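Local coordinates for putative diflavin flavoprotein A 3 (Synechocystis sp., PDB 6H0C) that probably passes electrons from NADH to oxygen, reducing it to water, and is represented here by its flavodiiron core without the C-terminal flavin reductase part, at residues V210-A213 with L214-E218; N243-Q246 with W247-E250; Y197-C201 with L202-A206; A289-A292 with E293-N296. One frame throughout, in Å; residues are numbered along the deposited sequence. Where two conformers were deposited one is given.

Contact 1 of 4, residues V210-A213 with L214-E218; sequences VSAA and LNKLE
Ala-212 O takes two bonds. One comes from the helix itself, from Lys-216 N, 3.2 Å from Ala-212 O. The other comes from a water, whose oxygen lies 2.8 Å from Ala-212 O and which donates to it. The same water accepts from Asn-215 ND2 at 3.1 Å. It thus links the Asn-215 amide to the carbonyl three residues earlier. Asn-215 CG stands anti to the backbone N (chi1 179°), which puts the amide outward from the helix, where it reaches the carbonyl only through the water. Lys-216 differs in its first torsion: CG lies beside its backbone N (chi1 -68°), and the chain bends at its last torsion. That bend brings Lys-216 NZ to 4.4 Å from Ala-212 CB.

Residues 210-217 belong to helix 207-217 in the metallo-beta-lactamase-like domain. The usual i to i+4 ladder runs through them, from Val-210 O to Leu-214 N and on to Ala-213 O with Leu-217 N. The water and Lys-216 lie on the partly exposed side. Val-210 and Leu-214 belong to a buried side. They run side by side, with Val-210 CG1 4.2 Å from Leu-214 CD1. Leu-214 CD1 also lies 3.4 Å from Val-210 O. Both side chains pack on Leu-248 of helix 237-253, and Leu-214 also touches Phe-174. Leu-217 folds back over the preceding turn, its CG 3.2 Å from Ala-213 O. It meets Ile-147 of strand 143-148 and Leu-173.

Contact 2 of 4, residues N243-Q246 with W247-E250; sequences NYQQ and WLSE
From Asn-243 to Glu-250 the backbone is regular alpha helix, and the bond from Trp-247 N to Asn-243 O, 2.8 Å, is nearly straight at 172°. Asn-243 and Trp-247 also meet through their side chains. Asn-243 CB sits over the face of the six-membered ring, 3.8 Å from its centroid, in a CH-pi contact. Asn-243 OD1 lies 3.2 Å from Trp-247 CZ2. The backbone O of Asn-243 stands over one face of the indole, 3.1 Å from Trp-247 CG. The ring lies back along the previous turn because CG of Trp-247 is placed beside its own backbone N (chi1 -60°). The amide plane of Asn-243 stands steeply to the indole plane, and its ND2 bonds to Glu-239 O.

The segments form the middle of helix 237-253, which joins strand 224-227 of the metallo-beta-lactamase-like part to strand 257-262 of the flavodoxin-like part. Tyr-244 and Trp-247 meet rim to rim with planes at 39°; neither covers the other's face. Their closest atoms are Tyr-244 CD1 and Trp-247 CZ3, 3.8 Å apart. Both rings pack against Phe-199 of helix 189-202. Tyr-244 also stacks on Phe-174, and Arg-196 makes a cation-pi contact with Trp-247.

On a more exposed side, Gln-245 O accepts twice from Ser-249. Ser-249 N lies 3.0 Å from Gln-245 O and Ser-249 OG 2.8 Å from it. The two donors come from opposite faces of the carbonyl plane, and the hydroxyl bond holds the serine side chain back against the helix.

Contact 3 of 4, residues Y197-C201 with L202-A206; sequences YYFDC and LLAPA
The end of helix 189-202 runs into the short loop before helix 207-217, and the backbone changes its pattern at Phe-199 O. Tyr-198 O still takes the ordinary bond from Leu-202 N. Phe-199 O accepts two: Leu-203 N lies 2.8 Å from Phe-199 O, and Ala-204 N lies 3.0 Å from it. The second is an i to i+5 bond. The two N-H groups reach the oxygen from opposite faces of its carbonyl plane. Further on, Ala-206 N bonds to Leu-203 O at 2.8 Å, and Ala-206 is the N-cap residue of helix 207-217.

Leu-203 CB lies over one face of the Phe-199 ring, offset toward its rim and 4.2 Å from the centroid, a CH-pi contact. With CG anti to the backbone N (chi1 178°), the phenyl group projects outward from the helix, beside Leu-203 and Ala-204. Ala-204 CB meets the same ring at CE1, 4.1 Å away. Tyr-198 has the same first torsion. Leu-202 CD2 touches its ring obliquely, 3.5 Å from Tyr-198 CZ. The same methyl also touches Tyr-198 OH, which bonds to Lys-172 O. Pro-205 CD lies 3.9 Å from Asp-200 O.

The contact is buried where the metallo-beta-lactamase-like domain meets the flavodoxin-like part. Pro-205 touches Val-287 and Ala-289 of the latter. Apart from backbone bonds the contact is apolar. This is consistent with burial of the rings and leucines stabilising the helix end, while the two bonds at Phe-199 O satisfy its carbonyl.

Contact 4 of 4, residues A289-A292 with E293-N296; sequences AINA and ETSN
Asn-291 meets Thr-294 and Ser-295 at the beta-to-alpha turn of a flavodoxin-like fold, where strand 286-291 leads into helix 297-306. Asn-291 O accepts from both. Ser-295 N lies 2.7 Å from Asn-291 O, close to the line of the C=O bond. Thr-294 N lies 3.1 Å from Asn-291 O but stands above the carbonyl plane, 57° out of it. The two bonds wind residues 291-295 into a single helix-like turn.

The Asn-291 side chain sits against this turn. Its CG is anti to the backbone N (chi1 -180°), and OD1 takes a weak bond from Glu-293 N, 2.9 Å away, in the manner of an Asx turn. Thr-294 OG1 packs over the amide, 3.4 Å from Asn-291 CG. At the other end, Asn-291 ND2 bonds to Pro-152 O. It also donates to a water at 2.8 Å, which in turn donates to Glu-293 OE1.

Further out, Ile-290 CG2 touches Ser-295 OG at 3.6 Å, and both residues rest on Ile-300 of the following helix. That helix is N-capped by Asn-296, whose OD1 accepts from Glu-299 N.

In the fold
All four contacts are local and lie in series; none nests in or crosses another. From the N terminus, contact 3 comes first, where helix 189-202 passes through a short loop to helix 207-217. Contact 1 follows on that second helix. Contact 2 lies on helix 237-253, which packs across both: Leu-248 reaches Phe-199, and Tyr-244 reaches Leu-214 and Leu-203. Three consecutive helices are thus tied together. Contact 4 closes the turn after strand 286-291, an outermost strand of the flavodoxin-like sheet. It touches contact 3 alone, through a probable hydrogen bond from Ala-289 N to Pro-205 O, which joins the two domains of the core.

Contact 1 of 4, residues V210-A213 with L214-E218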
loop_
_atom_site.group_PDB
_atom_site.type_symbol
_atom_site.label_atom_id
_atom_site.label_comp_id
_atom_site.label_asym_id
_atom_site.label_seq_id
_atom_site.Cartn_x
_atom_site.Cartn_y
_atom_site.Cartn_z
ATOM N N VAL A 210 5.487 -9.416 2.438
ATOM C CA VAL A 210 6.328 -8.956 1.340
ATOM C C VAL A 210 7.347 -10.046 0.958
ATOM O O VAL A 210 7.645 -10.247 -0.227
ATOM C CB VAL A 210 7.034 -7.624 1.691
ATOM C CG1 VAL A 210 8.074 -7.259 0.631
ATOM C CG2 VAL A 210 5.994 -6.511 1.827
ATOM N N SER A 211 7.863 -10.755 1.960
ATOM C CA SER A 211 8.788 -11.853 1.703
ATOM C C SER A 211 8.078 -12.991 0.978
ATOM O O SER A 211 8.647 -13.621 0.085
ATOM C CB SER A 211 9.408 -12.361 3.005
ATOM O OG SER A 211 10.364 -13.376 2.752
ATOM N N ALA A 212 6.834 -13.254 1.364
ATOM C CA ALA A 212 6.039 -14.270 0.690
ATOM C C ALA A 212 5.826 -13.868 -0.770
ATOM O O ALA A 212 5.876 -14.708 -1.670
ATOM C CB ALA A 212 4.708 -14.467 1.393
ATOM N N ALA A 213 5.591 -12.575 -0.992
ATOM C CA ALA A 213 5.424 -12.038 -2.335
ATOM C C ALA A 213 6.671 -12.288 -3.166
ATOM O O ALA A 213 6.587 -12.813 -4.272
ATOM C CB ALA A 213 5.111 -10.534 -2.288
ATOM N N LEU A 214 7.831 -11.911 -2.639
ATOM C CA LEU A 214 9.052 -11.982 -3.438
ATOM C C LEU A 214 9.411 -13.419 -3.719
ATOM O O LEU A 214 10.035 -13.730 -4.735
ATOM C CB LEU A 214 10.219 -11.271 -2.749
ATOM C CG LEU A 214 10.475 -9.819 -3.171
ATOM C CD1 LEU A 214 9.228 -8.979 -2.966
ATOM C CD2 LEU A 214 11.654 -9.227 -2.395
ATOM N N ASN A 215 9.015 -14.308 -2.821
ATOM C CA ASN A 215 9.271 -15.715 -3.067
ATOM C C ASN A 215 8.487 -16.207 -4.277
ATOM O O ASN A 215 9.021 -16.929 -5.114
ATOM C CB ASN A 215 8.934 -16.561 -1.852
ATOM C CG ASN A 215 9.185 -18.028 -2.101
ATOM O OD1 ASN A 215 10.334 -18.450 -2.280
ATOM N ND2 ASN A 215 8.111 -18.819 -2.135
ATOM N N LYS A 216 7.221 -15.810 -4.377
ATOM C CA LYS A 216 6.418 -16.179 -5.540
ATOM C C LYS A 216 6.980 -15.570 -6.834
ATOM O O LYS A 216 7.062 -16.237 -7.870
ATOM C CB LYS A 216 4.967 -15.737 -5.349
ATOM C CG LYS A 216 4.198 -16.472 -4.252
ATOM C CD LYS A 216 2.750 -15.985 -4.205
ATOM C CE LYS A 216 2.016 -16.434 -2.948
ATOM N NZ LYS A 216 1.935 -15.343 -1.935
ATOM N N LEU A 217 7.362 -14.297 -6.767
ATOM C CA LEU A 217 7.815 -13.559 -7.946
ATOM C C LEU A 217 9.143 -14.078 -8.502
ATOM O O LEU A 217 9.434 -13.879 -9.683
ATOM C CB LEU A 217 7.938 -12.071 -7.622
ATOM C CG LEU A 217 6.646 -11.402 -7.175
ATOM C CD1 LEU A 217 6.911 -9.964 -6.753
ATOM C CD2 LEU A 217 5.626 -11.466 -8.298
ATOM N N GLU A 218 9.947 -14.716 -7.649
ATOM C CA GLU A 218 11.180 -15.387 -8.079
ATOM C C GLU A 218 10.952 -16.339 -9.262
ATOM O O GLU A 218 11.848 -16.563 -10.068
ATOM C CB GLU A 218 11.783 -16.190 -6.927
ATOM C CG GLU A 218 12.825 -15.496 -6.087
ATOM C CD GLU A 218 13.550 -16.480 -5.165
ATOM O OE1 GLU A 218 14.787 -16.628 -5.292
ATOM O OE2 GLU A 218 12.882 -17.117 -4.319
HETATM O O HOH W 1 5.632 -17.345 -0.895
#

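Contact 2 of 4, residues N243-Q246 with W247-E250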
loop_
_atom_site.group_PDB
_atom_site.type_symbol
_atom_site.label_atom_id
_atom_site.label_comp_id
_atom_site.label_asym_id
_atom_site.label_seq_id
_atom_site.Cartn_x
_atom_site.Cartn_y
_atom_site.Cartn_z
ATOM N N ASN A 243 18.842 -6.215 -2.016
ATOM C CA ASN A 243 18.616 -5.301 -0.899
ATOM C C ASN A 243 17.296 -5.581 -0.159
ATOM O O ASN A 243 17.263 -5.624 1.072
ATOM C CB ASN A 243 18.643 -3.850 -1.389
ATOM C CG ASN A 243 20.061 -3.255 -1.408
ATOM O OD1 ASN A 243 20.436 -2.484 -0.527
ATOM N ND2 ASN A 243 20.841 -3.614 -2.413
ATOM N N TYR A 244 16.210 -5.757 -0.909
ATOM C CA TYR A 244 14.920 -6.097 -0.308
ATOM C C TYR A 244 15.036 -7.350 0.568
ATOM O O TYR A 244 14.519 -7.392 1.690
ATOM C CB TYR A 244 13.861 -6.320 -1.386
ATOM C CG TYR A 244 12.997 -5.123 -1.709
ATOM C CD1 TYR A 244 13.550 -3.855 -1.874
ATOM C CD2 TYR A 244 11.620 -5.273 -1.888
ATOM C CE1 TYR A 244 12.752 -2.764 -2.191
ATOM C CE2 TYR A 244 10.815 -4.199 -2.200
ATOM C CZ TYR A 244 11.379 -2.947 -2.349
ATOM O OH TYR A 244 10.559 -1.875 -2.666
ATOM N N GLN A 245 15.718 -8.370 0.055
ATOM C CA GLN A 245 15.893 -9.606 0.808
ATOM C C GLN A 245 16.623 -9.346 2.118
ATOM O O GLN A 245 16.231 -9.861 3.167
ATOM C CB GLN A 245 16.650 -10.653 -0.018
ATOM C CG GLN A 245 15.805 -11.336 -1.079
ATOM C CD GLN A 245 14.454 -11.826 -0.542
ATOM O OE1 GLN A 245 14.263 -11.990 0.668
ATOM N NE2 GLN A 245 13.511 -12.058 -1.451
ATOM N N GLN A 246 17.679 -8.539 2.057
ATOM C CA GLN A 246 18.459 -8.208 3.243
ATOM C C GLN A 246 17.633 -7.381 4.237
ATOM O O GLN A 246 17.612 -7.672 5.443
ATOM C CB GLN A 246 19.724 -7.455 2.852
ATOM C CG GLN A 246 20.564 -7.032 4.031
ATOM C CD GLN A 246 21.552 -5.946 3.662
ATOM O OE1 GLN A 246 21.915 -5.792 2.494
ATOM N NE2 GLN A 246 21.980 -5.174 4.655
ATOM N N TRP A 247 16.944 -6.363 3.728
ATOM C CA TRP A 247 16.099 -5.526 4.576
ATOM C C TRP A 247 14.970 -6.326 5.232
ATOM O O TRP A 247 14.680 -6.145 6.413
ATOM C CB TRP A 247 15.516 -4.364 3.767
ATOM C CG TRP A 247 16.560 -3.499 3.180
ATOM C CD1 TRP A 247 17.852 -3.394 3.589
ATOM C CD2 TRP A 247 16.415 -2.623 2.061
ATOM N NE1 TRP A 247 18.524 -2.496 2.799
ATOM C CE2 TRP A 247 17.662 -2.009 1.848
ATOM C CE3 TRP A 247 15.345 -2.293 1.214
ATOM C CZ2 TRP A 247 17.876 -1.081 0.832
ATOM C CZ3 TRP A 247 15.557 -1.369 0.199
ATOM C CH2 TRP A 247 16.813 -0.777 0.016
ATOM N N LEU A 248 14.329 -7.199 4.462
ATOM C CA LEU A 248 13.294 -8.069 5.004
ATOM C C LEU A 248 13.865 -8.964 6.106
ATOM O O LEU A 248 13.253 -9.164 7.163
ATOM C CB LEU A 248 12.682 -8.916 3.894
ATOM C CG LEU A 248 11.823 -8.151 2.892
ATOM C CD1 LEU A 248 11.598 -8.962 1.613
ATOM C CD2 LEU A 248 10.500 -7.786 3.541
ATOM N N SER A 249 15.053 -9.496 5.853
ATOM C CA SER A 249 15.729 -10.324 6.829
ATOM C C SER A 249 15.978 -9.554 8.110
ATOM O O SER A 249 15.767 -10.085 9.196
ATOM C CB SER A 249 17.047 -10.851 6.270
ATOM O OG SER A 249 16.814 -11.683 5.147
ATOM N N GLU A 250 16.418 -8.303 8.005
ATOM C CA GLU A 250 16.753 -7.596 9.235
ATOM C C GLU A 250 15.508 -7.189 10.006
ATOM O O GLU A 250 15.539 -7.143 11.230
ATOM C CB GLU A 250 17.640 -6.381 8.976
ATOM C CG GLU A 250 17.318 -5.534 7.788
ATOM C CD GLU A 250 18.423 -4.517 7.527
ATOM O OE1 GLU A 250 19.566 -4.944 7.229
ATOM O OE2 GLU A 250 18.150 -3.301 7.647
#

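Contact 3 of 4, residues Y197-C201 with L202-A206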
loop_
_atom_site.group_PDB
_atom_site.type_symbol
_atom_site.label_atom_id
_atom_site.label_comp_id
_atom_site.label_asym_id
_atom_site.label_seq_id
_atom_site.Cartn_x
_atom_site.Cartn_y
_atom_site.Cartn_z
ATOM N N TYR A 197 13.869 4.346 1.750
ATOM C CA TYR A 197 12.834 5.059 2.483
ATOM C C TYR A 197 11.462 4.509 2.097
ATOM O O TYR A 197 10.574 4.337 2.940
ATOM C CB TYR A 197 12.919 6.561 2.198
ATOM C CG TYR A 197 11.975 7.386 3.035
ATOM C CD1 TYR A 197 12.194 7.552 4.399
ATOM C CD2 TYR A 197 10.853 7.990 2.472
ATOM C CE1 TYR A 197 11.324 8.304 5.178
ATOM C CE2 TYR A 197 9.985 8.741 3.239
ATOM C CZ TYR A 197 10.223 8.897 4.591
ATOM O OH TYR A 197 9.361 9.646 5.362
ATOM N N TYR A 198 11.309 4.223 0.810
ATOM C CA TYR A 198 10.095 3.624 0.284
ATOM C C TYR A 198 9.853 2.275 0.960
ATOM O O TYR A 198 8.761 2.017 1.479
ATOM C CB TYR A 198 10.197 3.472 -1.237
ATOM C CG TYR A 198 8.937 2.975 -1.923
ATOM C CD1 TYR A 198 8.656 1.610 -2.010
ATOM C CD2 TYR A 198 8.037 3.869 -2.501
ATOM C CE1 TYR A 198 7.514 1.151 -2.648
ATOM C CE2 TYR A 198 6.888 3.420 -3.149
ATOM C CZ TYR A 198 6.634 2.061 -3.225
ATOM O OH TYR A 198 5.493 1.616 -3.866
ATOM N N PHE A 199 10.868 1.419 0.972
ATOM C CA PHE A 199 10.739 0.133 1.657
ATOM C C PHE A 199 10.345 0.303 3.124
ATOM O O PHE A 199 9.412 -0.336 3.605
ATOM C CB PHE A 199 12.036 -0.667 1.573
ATOM C CG PHE A 199 11.978 -1.977 2.312
ATOM C CD1 PHE A 199 12.256 -2.037 3.669
ATOM C CD2 PHE A 199 11.621 -3.143 1.652
ATOM C CE1 PHE A 199 12.195 -3.240 4.356
ATOM C CE2 PHE A 199 11.564 -4.354 2.333
ATOM C CZ PHE A 199 11.850 -4.403 3.686
ATOM N N ASP A 200 11.075 1.160 3.828
ATOM C CA ASP A 200 10.860 1.383 5.250
ATOM C C ASP A 200 9.452 1.860 5.577
ATOM O O ASP A 200 8.847 1.405 6.546
ATOM C CB ASP A 200 11.867 2.396 5.783
ATOM C CG ASP A 200 13.281 1.837 5.841
ATOM O OD1 ASP A 200 13.448 0.599 5.706
ATOM O OD2 ASP A 200 14.218 2.644 6.033
ATOM N N CYS A 201 8.929 2.781 4.778
ATOM C CA CYS A 201 7.607 3.329 5.057
ATOM C C CYS A 201 6.475 2.384 4.674
ATOM O O CYS A 201 5.497 2.253 5.413
ATOM C CB CYS A 201 7.425 4.663 4.332
ATOM S SG CYS A 201 8.460 5.989 4.981
ATOM N N LEU A 202 6.609 1.734 3.518
ATOM C CA LEU A 202 5.513 0.962 2.930
ATOM C C LEU A 202 5.555 -0.538 3.206
ATOM O O LEU A 202 4.510 -1.185 3.270
ATOM C CB LEU A 202 5.478 1.169 1.408
ATOM C CG LEU A 202 4.646 2.344 0.882
ATOM C CD1 LEU A 202 5.319 3.674 1.137
ATOM C CD2 LEU A 202 4.350 2.165 -0.599
ATOM N N LEU A 203 6.750 -1.102 3.344
ATOM C CA LEU A 203 6.878 -2.560 3.284
ATOM C C LEU A 203 7.372 -3.205 4.583
ATOM O O LEU A 203 7.024 -4.353 4.879
ATOM C CB LEU A 203 7.801 -2.947 2.116
ATOM C CG LEU A 203 7.354 -2.401 0.752
ATOM C CD1 LEU A 203 8.320 -2.799 -0.356
ATOM C CD2 LEU A 203 5.915 -2.844 0.434
ATOM N N ALA A 204 8.175 -2.473 5.353
ATOM C CA ALA A 204 8.714 -2.992 6.607
ATOM C C ALA A 204 7.623 -3.481 7.571
ATOM O O ALA A 204 7.803 -4.501 8.236
ATOM C CB ALA A 204 9.580 -1.938 7.280
ATOM N N PRO A 205 6.484 -2.765 7.654
ATOM C CA PRO A 205 5.416 -3.229 8.559
ATOM C C PRO A 205 4.702 -4.458 8.028
ATOM O O PRO A 205 3.843 -5.007 8.713
ATOM C CB PRO A 205 4.453 -2.040 8.616
ATOM C CG PRO A 205 5.267 -0.854 8.154
ATOM C CD PRO A 205 6.192 -1.426 7.110
ATOM N N ALA A 206 5.054 -4.879 6.815
ATOM C CA ALA A 206 4.461 -6.061 6.196
ATOM C C ALA A 206 5.543 -7.064 5.779
ATOM O O ALA A 206 5.415 -7.733 4.749
ATOM C CB ALA A 206 3.618 -5.658 4.989
#

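Contact 4 of 4, residues A289-A292 with E293-N296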
loop_
_atom_site.group_PDB
_atom_site.type_symbol
_atom_site.label_atom_id
_atom_site.label_comp_id
_atom_site.label_asym_id
_atom_site.label_seq_id
_atom_site.Cartn_x
_atom_site.Cartn_y
_atom_site.Cartn_z
ATOM N N ALA A 289 1.934 -4.894 10.932
ATOM C CA ALA A 289 0.688 -4.201 10.687
ATOM C C ALA A 289 -0.456 -5.204 10.525
ATOM O O ALA A 289 -0.293 -6.263 9.922
ATOM C CB ALA A 289 0.812 -3.325 9.453
ATOM N N ILE A 290 -1.613 -4.859 11.074
ATOM C CA ILE A 290 -2.820 -5.652 10.919
ATOM C C ILE A 290 -3.959 -4.750 10.459
ATOM O O ILE A 290 -4.307 -3.773 11.138
ATOM C CB ILE A 290 -3.223 -6.331 12.230
ATOM C CG1 ILE A 290 -2.120 -7.276 12.705
ATOM C CG2 ILE A 290 -4.565 -7.039 12.068
ATOM C CD1 ILE A 290 -2.078 -8.567 11.950
ATOM N N ASN A 291 -4.513 -5.064 9.293
ATOM C CA ASN A 291 -5.708 -4.402 8.788
ATOM C C ASN A 291 -6.915 -5.148 9.354
ATOM O O ASN A 291 -7.216 -6.265 8.932
ATOM C CB ASN A 291 -5.701 -4.395 7.250
ATOM C CG ASN A 291 -6.921 -3.713 6.642
ATOM O OD1 ASN A 291 -7.960 -3.576 7.281
ATOM N ND2 ASN A 291 -6.800 -3.305 5.383
ATOM N N ALA A 292 -7.582 -4.539 10.332
ATOM C CA ALA A 292 -8.686 -5.194 11.029
ATOM C C ALA A 292 -9.791 -5.597 10.056
ATOM O O ALA A 292 -10.447 -6.627 10.218
ATOM C CB ALA A 292 -9.239 -4.277 12.114
ATOM N N GLU A 293 -9.975 -4.781 9.029
ATOM C CA GLU A 293 -11.033 -4.995 8.051
ATOM C C GLU A 293 -10.837 -6.279 7.246
ATOM O O GLU A 293 -11.800 -6.955 6.908
ATOM C CB GLU A 293 -11.088 -3.799 7.108
ATOM C CG GLU A 293 -12.404 -3.578 6.446
ATOM C CD GLU A 293 -12.440 -2.251 5.733
ATOM O OE1 GLU A 293 -11.584 -2.029 4.856
ATOM O OE2 GLU A 293 -13.308 -1.420 6.064
ATOM N N THR A 294 -9.588 -6.613 6.938
ATOM C CA THR A 294 -9.323 -7.700 6.007
ATOM C C THR A 294 -8.590 -8.861 6.664
ATOM O O THR A 294 -8.484 -9.937 6.088
ATOM C CB THR A 294 -8.499 -7.211 4.802
ATOM O OG1 THR A 294 -7.223 -6.759 5.259
ATOM C CG2 THR A 294 -9.217 -6.070 4.086
ATOM N N SER A 295 -8.095 -8.644 7.874
ATOM C CA SER A 295 -7.369 -9.677 8.595
ATOM C C SER A 295 -8.318 -10.739 9.143
ATOM O O SER A 295 -9.499 -10.473 9.375
ATOM C CB SER A 295 -6.565 -9.050 9.732
ATOM O OG SER A 295 -5.709 -10.001 10.330
ATOM N N ASN A 296 -7.800 -11.947 9.343
ATOM C CA ASN A 296 -8.565 -12.995 10.013
ATOM C C ASN A 296 -8.123 -13.148 11.464
ATOM O O ASN A 296 -7.125 -12.556 11.885
ATOM C CB ASN A 296 -8.419 -14.329 9.281
ATOM C CG ASN A 296 -6.974 -14.785 9.189
ATOM O OD1 ASN A 296 -6.397 -15.270 10.162
ATOM N ND2 ASN A 296 -6.378 -14.619 8.015
HETATM O O HOH W 2 -8.912 -1.973 4.164
#